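Side-chain contacts in cell shape-determining protein MreC (Listeria monocytogenes, PDB 2J5U), which is probably involved in forming and maintaining the rod shape of the bacterial cell: residues Asn150-Ser154 / Asp155-Leu159; Val103-Ser107 / Gly108-Lys112; Asn52-Leu55 / Lys56-Leu59; Thr114-Ala118 / Lys119-Val123. All blocks are in the same frame, centred on the assembly; numbering follows the deposited sequence.

Contact 1 of 4, residues Asn150-Ser154 / Asp155-Leu159; sequences NGYDS and DTKLL
With CG anti to the backbone N in both (chi1 179° and -170°), Tyr152 turns its ring toward Lys157 and Leu159, and Asp153 its carboxylate toward Thr156, on the opposite faces that a strand of this beta hairpin gives to neighbouring residues. The hairpin joins strands 145-153 and 158-165 and closes with a G1 beta bulge, Lys157 and Leu158 both facing Asp153. Asp153 holds the turn through OD1, which takes the Thr156 N-H at 2.8 Å in a nearly straight bond (172°), met on the anti side and somewhat out of the carboxylate plane. The Thr156 side chain crosses that of Asp153 at about a right angle, its OG1 3.3 Å from Asp153 CB. Next to the turn, on the strand side, Asp153 N donates to Leu158 O at 3.1 Å, while Lys157 N reaches Asp153 O in a bent, weak bond. On the other face the Tyr152 ring lies alongside the aliphatic part of Lys157, and the Tyr152 side chain also touches Thr127 of a loop. Leu159 meets the same ring at its edge, CD1 lying near the ring plane and 3.4 Å from Tyr152 CD2. At the far end of the ring, Tyr152 OH sits 3.3 Å from Lys157 CG.

Contact 2 of 4, residues Val103-Ser107 / Gly108-Lys112; sequences VTTPS and GLIGK
A tight beta hairpin of the first MreC barrel, strands 102-105 and 108-116, makes this contact, with a type I turn from Thr105 to Gly108 and a classic beta bulge where Ile110 and Gly111 both face Val103. Val103 O is the hub of the bulge: it accepts two N-H groups, Ile110 N at 2.9 Å and Gly111 N at 3.1 Å, while Val103 N donates to Gly111 O. Nearer the turn, Thr105 N and Gly108 O pair at 2.9 Å, and Gly108 N returns a bond to Thr105 O. Gly108, at the end of the turn, adopts phi/psi of 148°/179°.

The side chains pack on both faces. Ile110 has CG1 between its backbone N and carbonyl carbon (chi1 70°), which lays that carbon 3.2 Å from Val103 O. At the end of the same branch, Ile110 CD1 meets Val103 CG1 at 3.7 Å. The other branch, CG2, meets Thr105 CG2 at 3.6 Å, the two side chains crossing at about a right angle. Val222 of strand 221-227 packs on Val103, Thr105 and Ile110 alike, and at the turn Pro106 and Ser107 touch Glu37 and Glu36 of the second subunit. On the face of Thr104 and Leu109, beside Ile189, Leu109 CD1 reaches Thr104 CG2 at 3.6 Å.

Contact 3 of 4, residues Asn52-Leu55 / Lys56-Leu59; sequences NKDL and KESL
The last turn of helix 31-58, within the predicted coiled coil, holds this contact, where side chains four residues apart meet along the helix surface. Lys56 runs extended beyond CG and crosses Asn52; CG of Asn52 stands anti to its own N (chi1 -175°), which brings OD1 within 3.0 Å of Lys56 NZ in a weak hydrogen bond. The ammonium has stronger company in a salt bridge to Glu51 of the second subunit and a hydrogen bond to Ser64. One position along, the bent chain of Lys53 lies across the Glu57 carboxylate: Lys53 CE comes 3.1 Å from Glu57 OE2, whereas Lys53 NZ stays 4.1 Å from that oxygen, too far for a salt bridge. The Asp54 carboxylate makes a salt bridge with Lys50, one turn back. Asp54 O is gripped twice by Ser58, whose N bonds it at 2.8 Å and whose OG approaches from above the carbonyl plane at 3.0 Å. Leu59 N still reaches Leu55 O at 3.0 Å, although Leu59 has left helical angles. The second subunit borders this helix end, its Asn52 packing on Asn52 and Leu55, its Leu59 on Ser58, and its Asn72, from strand 68-77, on Leu59.

Contact 4 of 4, residues Thr114-Ala118 / Lys119-Val123; sequences TTTGA and KSATV
Thr122 is the residue around which the tight half of this beta hairpin closes, between strands 108-116 and 121-125 of the first barrel. Thr122 O takes the Thr114 N-H at 2.8 Å in an almost straight bond (175°), and Thr114 OG1 adds a weak hydrogen bond to the same oxygen. Thr114 OG1 is set between its backbone N and carbonyl carbon (chi1 47°), on the side of the partner strand, where it also lies 3.4 Å from Thr122 CG2. Thr122 N answers with a bond to Thr115 O at 2.9 Å. On the face that carries Thr115 and Thr122, their side chains run side by side and point the same way; Thr122 OG1 gives Thr115 OG1 a weak bond of 3.3 Å. Gln86 and Glu88 of strand 86-89 flank Thr122. On the opposite face the Thr116-Ala121 pair meets mainly by its methyls: Thr116 CG2 approaches Ala121 CB to 3.9 Å, and Ser93 and Pro99 lie against Thr116.

Toward the turn the grip slackens. Gly117 N still donates to Ser120 O at 2.9 Å, but Ala118 and Lys119 are exposed at the tip and meet little beyond their own chain neighbours. Ser94 OG bonds Ala118 O, and the Lys119 side chain touches Ser94. The chemistry implies a hairpin held chiefly by backbone bonds: the threonine hydroxyls add weak polar links on its partly exposed face, and a single methyl contact joins the pair on the other.

Overall arrangement
Contacts 1, 2 and 4 are beta hairpins, and contact 3 is a helix end. Contact 2 is the buried one, its centre about 6 Å from that of the chain, and relies on glycines, a bulge and branched aliphatic groups. Contact 4 shares strand 108-116 with it and touches it through Val123, yet runs out to the surface, where threonine hydroxyls take over. Contact 1 belongs to the second barrel, also at the surface, and uses a carboxylate to hold its turn. Contact 3, partly buried, lies about 40 Å from contact 1, centre to centre, across the chain's centre; its Lys56 reaches a glutamate of the second subunit, which contact 2 also touches.

Contact 1 of 4, residues Asn150-Ser154 / Asp155-Leu159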
ATOM      1  N   ASN A 150      47.302  51.075  32.153  1.00 58.44           N
ATOM      2  CA  ASN A 150      47.644  52.469  31.961  1.00 59.83           C
ATOM      3  C   ASN A 150      48.174  53.119  33.226  1.00 61.67           C
ATOM      4  O   ASN A 150      47.407  53.624  34.038  1.00 63.80           O
ATOM      5  CB  ASN A 150      46.402  53.209  31.492  1.00 58.71           C
ATOM      6  CG  ASN A 150      46.642  54.676  31.299  1.00 59.00           C
ATOM      7  OD1 ASN A 150      45.861  55.508  31.753  1.00 59.37           O
ATOM      8  ND2 ASN A 150      47.721  55.010  30.612  1.00 58.50           N
ATOM      9  N   GLY A 151      49.490  53.111  33.393  1.00 62.95           N
ATOM     10  CA  GLY A 151      50.065  53.720  34.577  1.00 63.57           C
ATOM     11  C   GLY A 151      50.947  52.798  35.391  1.00 64.74           C
ATOM     12  O   GLY A 151      50.574  51.662  35.688  1.00 66.61           O
ATOM     13  N   TYR A 152      52.127  53.287  35.752  1.00 64.60           N
ATOM     14  CA  TYR A 152      53.060  52.509  36.550  1.00 65.77           C
ATOM     15  C   TYR A 152      53.433  53.296  37.804  1.00 67.73           C
ATOM     16  O   TYR A 152      53.637  54.508  37.751  1.00 68.38           O
ATOM     17  CB  TYR A 152      54.314  52.175  35.740  1.00 63.13           C
ATOM     18  CG  TYR A 152      55.331  51.384  36.524  1.00 64.02           C
ATOM     19  CD1 TYR A 152      56.540  51.955  36.926  1.00 63.27           C
ATOM     20  CD2 TYR A 152      55.083  50.063  36.876  1.00 63.98           C
ATOM     21  CE1 TYR A 152      57.474  51.222  37.657  1.00 62.88           C
ATOM     22  CE2 TYR A 152      56.014  49.321  37.611  1.00 64.68           C
ATOM     23  CZ  TYR A 152      57.203  49.903  37.992  1.00 64.25           C
ATOM     24  OH  TYR A 152      58.122  49.147  38.679  1.00 66.17           O
ATOM     25  N   ASP A 153      53.503  52.604  38.936  1.00 69.86           N
ATOM     26  CA  ASP A 153      53.852  53.236  40.196  1.00 71.46           C
ATOM     27  C   ASP A 153      55.237  52.741  40.601  1.00 71.80           C
ATOM     28  O   ASP A 153      55.419  51.560  40.901  1.00 69.66           O
ATOM     29  CB  ASP A 153      52.812  52.878  41.255  1.00 75.39           C
ATOM     30  CG  ASP A 153      52.977  53.680  42.525  1.00 79.57           C
ATOM     31  OD1 ASP A 153      53.906  53.384  43.309  1.00 82.48           O
ATOM     32  OD2 ASP A 153      52.179  54.616  42.735  1.00 81.46           O
ATOM     33  N   SER A 154      56.207  53.657  40.595  1.00 72.89           N
ATOM     34  CA  SER A 154      57.604  53.354  40.925  1.00 73.64           C
ATOM     35  C   SER A 154      57.791  52.743  42.302  1.00 74.84           C
ATOM     36  O   SER A 154      58.667  51.903  42.500  1.00 74.75           O
ATOM     37  CB  SER A 154      58.440  54.623  40.850  1.00 72.82           C
ATOM     38  OG  SER A 154      57.954  55.472  39.835  1.00 73.88           O
ATOM     39  N   ASP A 155      56.969  53.184  43.248  1.00 76.47           N
ATOM     40  CA  ASP A 155      57.034  52.702  44.621  1.00 78.66           C
ATOM     41  C   ASP A 155      56.470  51.298  44.788  1.00 78.84           C
ATOM     42  O   ASP A 155      57.185  50.390  45.222  1.00 80.00           O
ATOM     43  CB  ASP A 155      56.294  53.672  45.540  1.00 81.50           C
ATOM     44  CG  ASP A 155      56.829  55.092  45.431  1.00 86.17           C
ATOM     45  OD1 ASP A 155      56.311  55.992  46.133  1.00 87.85           O
ATOM     46  OD2 ASP A 155      57.774  55.311  44.636  1.00 88.42           O
ATOM     47  N   THR A 156      55.196  51.118  44.441  1.00 77.65           N
ATOM     48  CA  THR A 156      54.560  49.811  44.566  1.00 76.48           C
ATOM     49  C   THR A 156      55.019  48.839  43.496  1.00 75.20           C
ATOM     50  O   THR A 156      54.800  47.638  43.632  1.00 75.61           O
ATOM     51  CB  THR A 156      53.021  49.896  44.475  1.00 77.96           C
ATOM     52  OG1 THR A 156      52.626  50.193  43.129  1.00 79.49           O
ATOM     53  CG2 THR A 156      52.498  50.976  45.393  1.00 78.20           C
ATOM     54  N   LYS A 157      55.655  49.350  42.441  1.00 73.61           N
ATOM     55  CA  LYS A 157      56.121  48.505  41.340  1.00 72.22           C
ATOM     56  C   LYS A 157      54.920  47.822  40.657  1.00 69.34           C
ATOM     57  O   LYS A 157      55.036  46.711  40.140  1.00 68.88           O
ATOM     58  CB  LYS A 157      57.089  47.432  41.866  1.00 74.24           C
ATOM     59  CG  LYS A 157      58.565  47.670  41.570  1.00 77.78           C
ATOM     60  CD  LYS A 157      59.176  48.760  42.430  1.00 81.32           C
ATOM     61  CE  LYS A 157      60.628  49.049  42.018  1.00 84.00           C
ATOM     62  NZ  LYS A 157      61.518  47.840  42.069  1.00 85.59           N
ATOM     63  N   LEU A 158      53.770  48.495  40.657  1.00 65.57           N
ATOM     64  CA  LEU A 158      52.558  47.937  40.069  1.00 63.21           C
ATOM     65  C   LEU A 158      51.941  48.692  38.888  1.00 62.27           C
ATOM     66  O   LEU A 158      51.926  49.926  38.841  1.00 60.81           O
ATOM     67  CB  LEU A 158      51.491  47.771  41.151  1.00 61.79           C
ATOM     68  CG  LEU A 158      51.857  46.819  42.290  1.00 62.01           C
ATOM     69  CD1 LEU A 158      50.700  46.723  43.262  1.00 60.04           C
ATOM     70  CD2 LEU A 158      52.204  45.449  41.733  1.00 60.56           C
ATOM     71  N   LEU A 159      51.419  47.911  37.945  1.00 60.97           N
ATOM     72  CA  LEU A 159      50.753  48.408  36.748  1.00 59.11           C
ATOM     73  C   LEU A 159      49.270  48.575  37.077  1.00 60.52           C
ATOM     74  O   LEU A 159      48.711  47.774  37.832  1.00 59.97           O
ATOM     75  CB  LEU A 159      50.901  47.389  35.622  1.00 56.73           C
ATOM     76  CG  LEU A 159      51.869  47.585  34.453  1.00 56.59           C
ATOM     77  CD1 LEU A 159      52.786  48.765  34.683  1.00 53.86           C
ATOM     78  CD2 LEU A 159      52.655  46.290  34.259  1.00 55.26           C
TER

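Contact 2 of 4, residues Val103-Ser107 / Gly108-Lys112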
ATOM      1  N   VAL A 103      57.201  44.342  22.357  1.00 49.55           N
ATOM      2  CA  VAL A 103      58.536  43.859  22.665  1.00 49.09           C
ATOM      3  C   VAL A 103      58.413  43.075  23.947  1.00 50.19           C
ATOM      4  O   VAL A 103      57.843  43.562  24.928  1.00 49.07           O
ATOM      5  CB  VAL A 103      59.537  44.995  22.879  1.00 50.47           C
ATOM      6  CG1 VAL A 103      60.902  44.406  23.185  1.00 50.05           C
ATOM      7  CG2 VAL A 103      59.608  45.885  21.642  1.00 47.55           C
ATOM      8  N   THR A 104      58.957  41.861  23.939  1.00 51.90           N
ATOM      9  CA  THR A 104      58.870  40.976  25.097  1.00 53.96           C
ATOM     10  C   THR A 104      60.152  40.236  25.448  1.00 53.18           C
ATOM     11  O   THR A 104      61.166  40.334  24.756  1.00 53.06           O
ATOM     12  CB  THR A 104      57.820  39.881  24.862  1.00 54.12           C
ATOM     13  OG1 THR A 104      58.195  39.126  23.706  1.00 53.46           O
ATOM     14  CG2 THR A 104      56.451  40.478  24.638  1.00 56.51           C
ATOM     15  N   THR A 105      60.060  39.484  26.538  1.00 53.82           N
ATOM     16  CA  THR A 105      61.133  38.634  27.034  1.00 56.26           C
ATOM     17  C   THR A 105      60.381  37.369  27.432  1.00 59.75           C
ATOM     18  O   THR A 105      59.148  37.362  27.469  1.00 60.57           O
ATOM     19  CB  THR A 105      61.822  39.190  28.307  1.00 52.81           C
ATOM     20  OG1 THR A 105      60.903  39.160  29.405  1.00 51.08           O
ATOM     21  CG2 THR A 105      62.303  40.599  28.084  1.00 51.23           C
ATOM     22  N   PRO A 106      61.107  36.285  27.727  1.00 61.81           N
ATOM     23  CA  PRO A 106      60.470  35.026  28.125  1.00 61.55           C
ATOM     24  C   PRO A 106      59.437  35.154  29.253  1.00 62.07           C
ATOM     25  O   PRO A 106      58.357  34.568  29.182  1.00 63.50           O
ATOM     26  CB  PRO A 106      61.661  34.171  28.521  1.00 61.51           C
ATOM     27  CG  PRO A 106      62.693  34.605  27.503  1.00 61.50           C
ATOM     28  CD  PRO A 106      62.558  36.104  27.524  1.00 61.12           C
ATOM     29  N   SER A 107      59.756  35.919  30.288  1.00 61.06           N
ATOM     30  CA  SER A 107      58.835  36.068  31.402  1.00 60.62           C
ATOM     31  C   SER A 107      57.764  37.151  31.258  1.00 60.19           C
ATOM     32  O   SER A 107      57.082  37.473  32.233  1.00 60.60           O
ATOM     33  CB  SER A 107      59.624  36.280  32.702  1.00 62.62           C
ATOM     34  OG  SER A 107      60.913  36.815  32.448  1.00 66.35           O
ATOM     35  N   GLY A 108      57.600  37.717  30.063  1.00 59.09           N
ATOM     36  CA  GLY A 108      56.566  38.730  29.894  1.00 56.51           C
ATOM     37  C   GLY A 108      56.751  39.873  28.908  1.00 55.57           C
ATOM     38  O   GLY A 108      57.768  40.000  28.223  1.00 55.68           O
ATOM     39  N   LEU A 109      55.722  40.709  28.839  1.00 55.11           N
ATOM     40  CA  LEU A 109      55.700  41.882  27.967  1.00 53.13           C
ATOM     41  C   LEU A 109      56.537  43.007  28.587  1.00 52.93           C
ATOM     42  O   LEU A 109      56.416  43.277  29.789  1.00 49.76           O
ATOM     43  CB  LEU A 109      54.257  42.376  27.815  1.00 50.75           C
ATOM     44  CG  LEU A 109      54.063  43.649  26.987  1.00 51.45           C
ATOM     45  CD1 LEU A 109      54.365  43.320  25.557  1.00 50.76           C
ATOM     46  CD2 LEU A 109      52.662  44.175  27.081  1.00 47.69           C
ATOM     47  N   ILE A 110      57.375  43.669  27.793  1.00 52.08           N
ATOM     48  CA  ILE A 110      58.150  44.773  28.362  1.00 53.75           C
ATOM     49  C   ILE A 110      57.896  46.132  27.705  1.00 53.05           C
ATOM     50  O   ILE A 110      58.280  47.165  28.246  1.00 52.35           O
ATOM     51  CB  ILE A 110      59.675  44.498  28.350  1.00 53.77           C
ATOM     52  CG1 ILE A 110      60.210  44.530  26.921  1.00 54.37           C
ATOM     53  CG2 ILE A 110      59.955  43.168  29.021  1.00 54.10           C
ATOM     54  CD1 ILE A 110      61.694  44.588  26.836  1.00 56.45           C
ATOM     55  N   GLY A 111      57.258  46.154  26.542  1.00 52.24           N
ATOM     56  CA  GLY A 111      56.998  47.441  25.930  1.00 51.29           C
ATOM     57  C   GLY A 111      56.599  47.405  24.481  1.00 52.10           C
ATOM     58  O   GLY A 111      56.165  46.370  23.978  1.00 53.15           O
ATOM     59  N   LYS A 112      56.737  48.546  23.813  1.00 51.95           N
ATOM     60  CA  LYS A 112      56.401  48.634  22.407  1.00 53.66           C
ATOM     61  C   LYS A 112      57.369  49.534  21.673  1.00 52.92           C
ATOM     62  O   LYS A 112      57.933  50.458  22.245  1.00 53.96           O
ATOM     63  CB  LYS A 112      54.974  49.150  22.214  1.00 56.09           C
ATOM     64  CG  LYS A 112      54.773  50.616  22.496  1.00 59.07           C
ATOM     65  CD  LYS A 112      53.406  51.044  21.997  1.00 62.55           C
ATOM     66  CE  LYS A 112      53.168  52.527  22.216  1.00 65.29           C
ATOM     67  NZ  LYS A 112      53.357  52.924  23.648  1.00 66.68           N
TER

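Contact 3 of 4, residues Asn52-Leu55 / Lys56-Leu59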
ATOM      1  N   ASN A  52      44.527  23.239  18.052  1.00 91.16           N
ATOM      2  CA  ASN A  52      44.041  24.565  17.704  1.00 89.29           C
ATOM      3  C   ASN A  52      44.344  24.854  16.231  1.00 89.25           C
ATOM      4  O   ASN A  52      43.511  25.414  15.516  1.00 88.55           O
ATOM      5  CB  ASN A  52      44.711  25.613  18.605  1.00 87.63           C
ATOM      6  CG  ASN A  52      44.166  27.017  18.387  1.00 86.73           C
ATOM      7  OD1 ASN A  52      44.362  27.613  17.331  1.00 86.06           O
ATOM      8  ND2 ASN A  52      43.477  27.550  19.392  1.00 85.64           N
ATOM      9  N   LYS A  53      45.532  24.456  15.781  1.00 89.55           N
ATOM     10  CA  LYS A  53      45.948  24.676  14.394  1.00 89.43           C
ATOM     11  C   LYS A  53      45.043  23.894  13.444  1.00 89.05           C
ATOM     12  O   LYS A  53      44.643  24.407  12.398  1.00 88.69           O
ATOM     13  CB  LYS A  53      47.412  24.247  14.209  1.00 90.31           C
ATOM     14  CG  LYS A  53      48.146  24.889  13.028  1.00 90.92           C
ATOM     15  CD  LYS A  53      47.825  24.222  11.698  1.00 93.69           C
ATOM     16  CE  LYS A  53      48.546  24.913  10.534  1.00 94.35           C
ATOM     17  NZ  LYS A  53      50.035  24.860  10.654  1.00 94.68           N
ATOM     18  N   ASP A  54      44.710  22.659  13.810  1.00 88.42           N
ATOM     19  CA  ASP A  54      43.842  21.846  12.968  1.00 88.36           C
ATOM     20  C   ASP A  54      42.467  22.468  12.858  1.00 86.25           C
ATOM     21  O   ASP A  54      41.932  22.611  11.761  1.00 85.74           O
ATOM     22  CB  ASP A  54      43.707  20.430  13.521  1.00 91.08           C
ATOM     23  CG  ASP A  54      45.014  19.676  13.489  1.00 94.30           C
ATOM     24  OD1 ASP A  54      45.788  19.867  12.518  1.00 94.87           O
ATOM     25  OD2 ASP A  54      45.258  18.886  14.428  1.00 95.94           O
ATOM     26  N   LEU A  55      41.898  22.832  14.002  1.00 83.90           N
ATOM     27  CA  LEU A  55      40.582  23.452  14.039  1.00 81.55           C
ATOM     28  C   LEU A  55      40.519  24.661  13.114  1.00 82.35           C
ATOM     29  O   LEU A  55      39.609  24.772  12.287  1.00 81.40           O
ATOM     30  CB  LEU A  55      40.247  23.888  15.462  1.00 78.88           C
ATOM     31  CG  LEU A  55      39.990  22.781  16.475  1.00 76.27           C
ATOM     32  CD1 LEU A  55      39.908  23.368  17.876  1.00 76.09           C
ATOM     33  CD2 LEU A  55      38.706  22.075  16.107  1.00 74.20           C
ATOM     34  N   LYS A  56      41.486  25.567  13.254  1.00 83.05           N
ATOM     35  CA  LYS A  56      41.521  26.771  12.429  1.00 84.44           C
ATOM     36  C   LYS A  56      41.664  26.428  10.960  1.00 85.96           C
ATOM     37  O   LYS A  56      41.284  27.226  10.101  1.00 86.08           O
ATOM     38  CB  LYS A  56      42.655  27.706  12.864  1.00 83.68           C
ATOM     39  CG  LYS A  56      42.344  28.523  14.113  1.00 83.55           C
ATOM     40  CD  LYS A  56      43.574  29.249  14.638  1.00 81.91           C
ATOM     41  CE  LYS A  56      43.247  30.032  15.895  1.00 82.16           C
ATOM     42  NZ  LYS A  56      44.464  30.518  16.611  1.00 81.31           N
ATOM     43  N   GLU A  57      42.215  25.249  10.673  1.00 87.62           N
ATOM     44  CA  GLU A  57      42.376  24.803   9.290  1.00 88.60           C
ATOM     45  C   GLU A  57      41.051  24.222   8.787  1.00 87.07           C
ATOM     46  O   GLU A  57      40.707  24.378   7.612  1.00 86.02           O
ATOM     47  CB  GLU A  57      43.497  23.757   9.173  1.00 92.10           C
ATOM     48  CG  GLU A  57      44.910  24.317   9.403  1.00 97.61           C
ATOM     49  CD  GLU A  57      46.025  23.329   9.045  1.00100.49           C
ATOM     50  OE1 GLU A  57      46.012  22.191   9.570  1.00102.33           O
ATOM     51  OE2 GLU A  57      46.920  23.700   8.244  1.00101.34           O
ATOM     52  N   SER A  58      40.313  23.565   9.687  1.00 85.97           N
ATOM     53  CA  SER A  58      39.013  22.964   9.369  1.00 84.14           C
ATOM     54  C   SER A  58      38.051  24.084   8.992  1.00 83.01           C
ATOM     55  O   SER A  58      37.243  23.951   8.077  1.00 81.88           O
ATOM     56  CB  SER A  58      38.474  22.202  10.580  1.00 84.31           C
ATOM     57  OG  SER A  58      39.398  21.218  11.013  1.00 85.66           O
ATOM     58  N   LEU A  59      38.141  25.183   9.732  1.00 81.94           N
ATOM     59  CA  LEU A  59      37.344  26.374   9.477  1.00 80.08           C
ATOM     60  C   LEU A  59      38.301  27.173   8.596  1.00 82.50           C
ATOM     61  O   LEU A  59      39.481  26.831   8.507  1.00 84.05           O
ATOM     62  CB  LEU A  59      37.081  27.097  10.793  1.00 75.30           C
ATOM     63  CG  LEU A  59      36.421  26.177  11.822  1.00 71.42           C
ATOM     64  CD1 LEU A  59      36.657  26.680  13.241  1.00 69.32           C
ATOM     65  CD2 LEU A  59      34.946  26.070  11.494  1.00 66.46           C
TER

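Contact 4 of 4, residues Thr114-Ala118 / Lys119-Val123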
ATOM      1  N   THR A 114      58.652  52.480  19.554  1.00 53.99           N
ATOM      2  CA  THR A 114      58.134  53.819  19.330  1.00 56.03           C
ATOM      3  C   THR A 114      58.714  54.471  18.084  1.00 57.15           C
ATOM      4  O   THR A 114      57.965  54.844  17.188  1.00 58.76           O
ATOM      5  CB  THR A 114      58.354  54.732  20.553  1.00 55.64           C
ATOM      6  OG1 THR A 114      59.698  54.605  21.026  1.00 57.25           O
ATOM      7  CG2 THR A 114      57.401  54.356  21.657  1.00 57.01           C
ATOM      8  N   THR A 115      60.031  54.619  18.013  1.00 57.17           N
ATOM      9  CA  THR A 115      60.626  55.218  16.825  1.00 58.70           C
ATOM     10  C   THR A 115      61.671  54.280  16.267  1.00 58.33           C
ATOM     11  O   THR A 115      62.411  53.637  17.009  1.00 58.96           O
ATOM     12  CB  THR A 115      61.275  56.561  17.129  1.00 58.96           C
ATOM     13  OG1 THR A 115      62.392  56.356  17.993  1.00 63.99           O
ATOM     14  CG2 THR A 115      60.285  57.475  17.815  1.00 58.95           C
ATOM     15  N   THR A 116      61.733  54.207  14.948  1.00 57.98           N
ATOM     16  CA  THR A 116      62.674  53.315  14.316  1.00 58.22           C
ATOM     17  C   THR A 116      63.611  53.998  13.354  1.00 56.02           C
ATOM     18  O   THR A 116      63.241  54.932  12.655  1.00 56.84           O
ATOM     19  CB  THR A 116      61.945  52.211  13.542  1.00 59.72           C
ATOM     20  OG1 THR A 116      60.952  51.619  14.378  1.00 64.76           O
ATOM     21  CG2 THR A 116      62.909  51.125  13.145  1.00 63.41           C
ATOM     22  N   GLY A 117      64.839  53.509  13.337  1.00 54.60           N
ATOM     23  CA  GLY A 117      65.846  54.016  12.430  1.00 53.02           C
ATOM     24  C   GLY A 117      66.143  52.853  11.501  1.00 53.73           C
ATOM     25  O   GLY A 117      65.422  51.855  11.521  1.00 54.75           O
ATOM     26  N   ALA A 118      67.194  52.941  10.702  1.00 53.13           N
ATOM     27  CA  ALA A 118      67.491  51.854   9.782  1.00 54.11           C
ATOM     28  C   ALA A 118      67.927  50.584  10.486  1.00 55.22           C
ATOM     29  O   ALA A 118      67.430  49.502  10.186  1.00 55.17           O
ATOM     30  CB  ALA A 118      68.559  52.283   8.789  1.00 52.23           C
ATOM     31  N   LYS A 119      68.841  50.716  11.440  1.00 57.57           N
ATOM     32  CA  LYS A 119      69.346  49.544  12.131  1.00 58.45           C
ATOM     33  C   LYS A 119      69.174  49.505  13.641  1.00 57.68           C
ATOM     34  O   LYS A 119      69.809  48.701  14.321  1.00 58.18           O
ATOM     35  CB  LYS A 119      70.816  49.342  11.774  1.00 61.67           C
ATOM     36  CG  LYS A 119      71.033  48.880  10.341  1.00 67.32           C
ATOM     37  CD  LYS A 119      72.413  48.265  10.172  1.00 75.24           C
ATOM     38  CE  LYS A 119      72.495  47.379   8.931  1.00 80.65           C
ATOM     39  NZ  LYS A 119      72.203  48.114   7.658  1.00 84.50           N
ATOM     40  N   SER A 120      68.315  50.359  14.176  1.00 55.29           N
ATOM     41  CA  SER A 120      68.096  50.358  15.617  1.00 53.59           C
ATOM     42  C   SER A 120      66.755  50.990  15.858  1.00 51.46           C
ATOM     43  O   SER A 120      66.180  51.564  14.937  1.00 53.59           O
ATOM     44  CB  SER A 120      69.197  51.139  16.346  1.00 53.29           C
ATOM     45  OG  SER A 120      69.256  52.489  15.928  1.00 55.38           O
ATOM     46  N   ALA A 121      66.252  50.877  17.083  1.00 48.00           N
ATOM     47  CA  ALA A 121      64.960  51.449  17.407  1.00 45.73           C
ATOM     48  C   ALA A 121      64.787  51.680  18.899  1.00 46.81           C
ATOM     49  O   ALA A 121      65.472  51.079  19.725  1.00 47.92           O
ATOM     50  CB  ALA A 121      63.864  50.553  16.898  1.00 45.23           C
ATOM     51  N   THR A 122      63.843  52.552  19.227  1.00 46.97           N
ATOM     52  CA  THR A 122      63.539  52.909  20.601  1.00 45.87           C
ATOM     53  C   THR A 122      62.290  52.168  21.033  1.00 46.83           C
ATOM     54  O   THR A 122      61.344  52.049  20.261  1.00 50.43           O
ATOM     55  CB  THR A 122      63.263  54.435  20.708  1.00 46.52           C
ATOM     56  OG1 THR A 122      64.420  55.161  20.285  1.00 49.66           O
ATOM     57  CG2 THR A 122      62.926  54.835  22.124  1.00 43.07           C
ATOM     58  N   VAL A 123      62.279  51.650  22.255  1.00 45.55           N
ATOM     59  CA  VAL A 123      61.090  50.984  22.738  1.00 44.05           C
ATOM     60  C   VAL A 123      60.719  51.567  24.099  1.00 47.43           C
ATOM     61  O   VAL A 123      61.566  51.749  24.988  1.00 47.34           O
ATOM     62  CB  VAL A 123      61.245  49.405  22.786  1.00 41.47           C
ATOM     63  CG1 VAL A 123      62.550  48.987  22.209  1.00 39.87           C
ATOM     64  CG2 VAL A 123      61.081  48.878  24.184  1.00 39.03           C
TER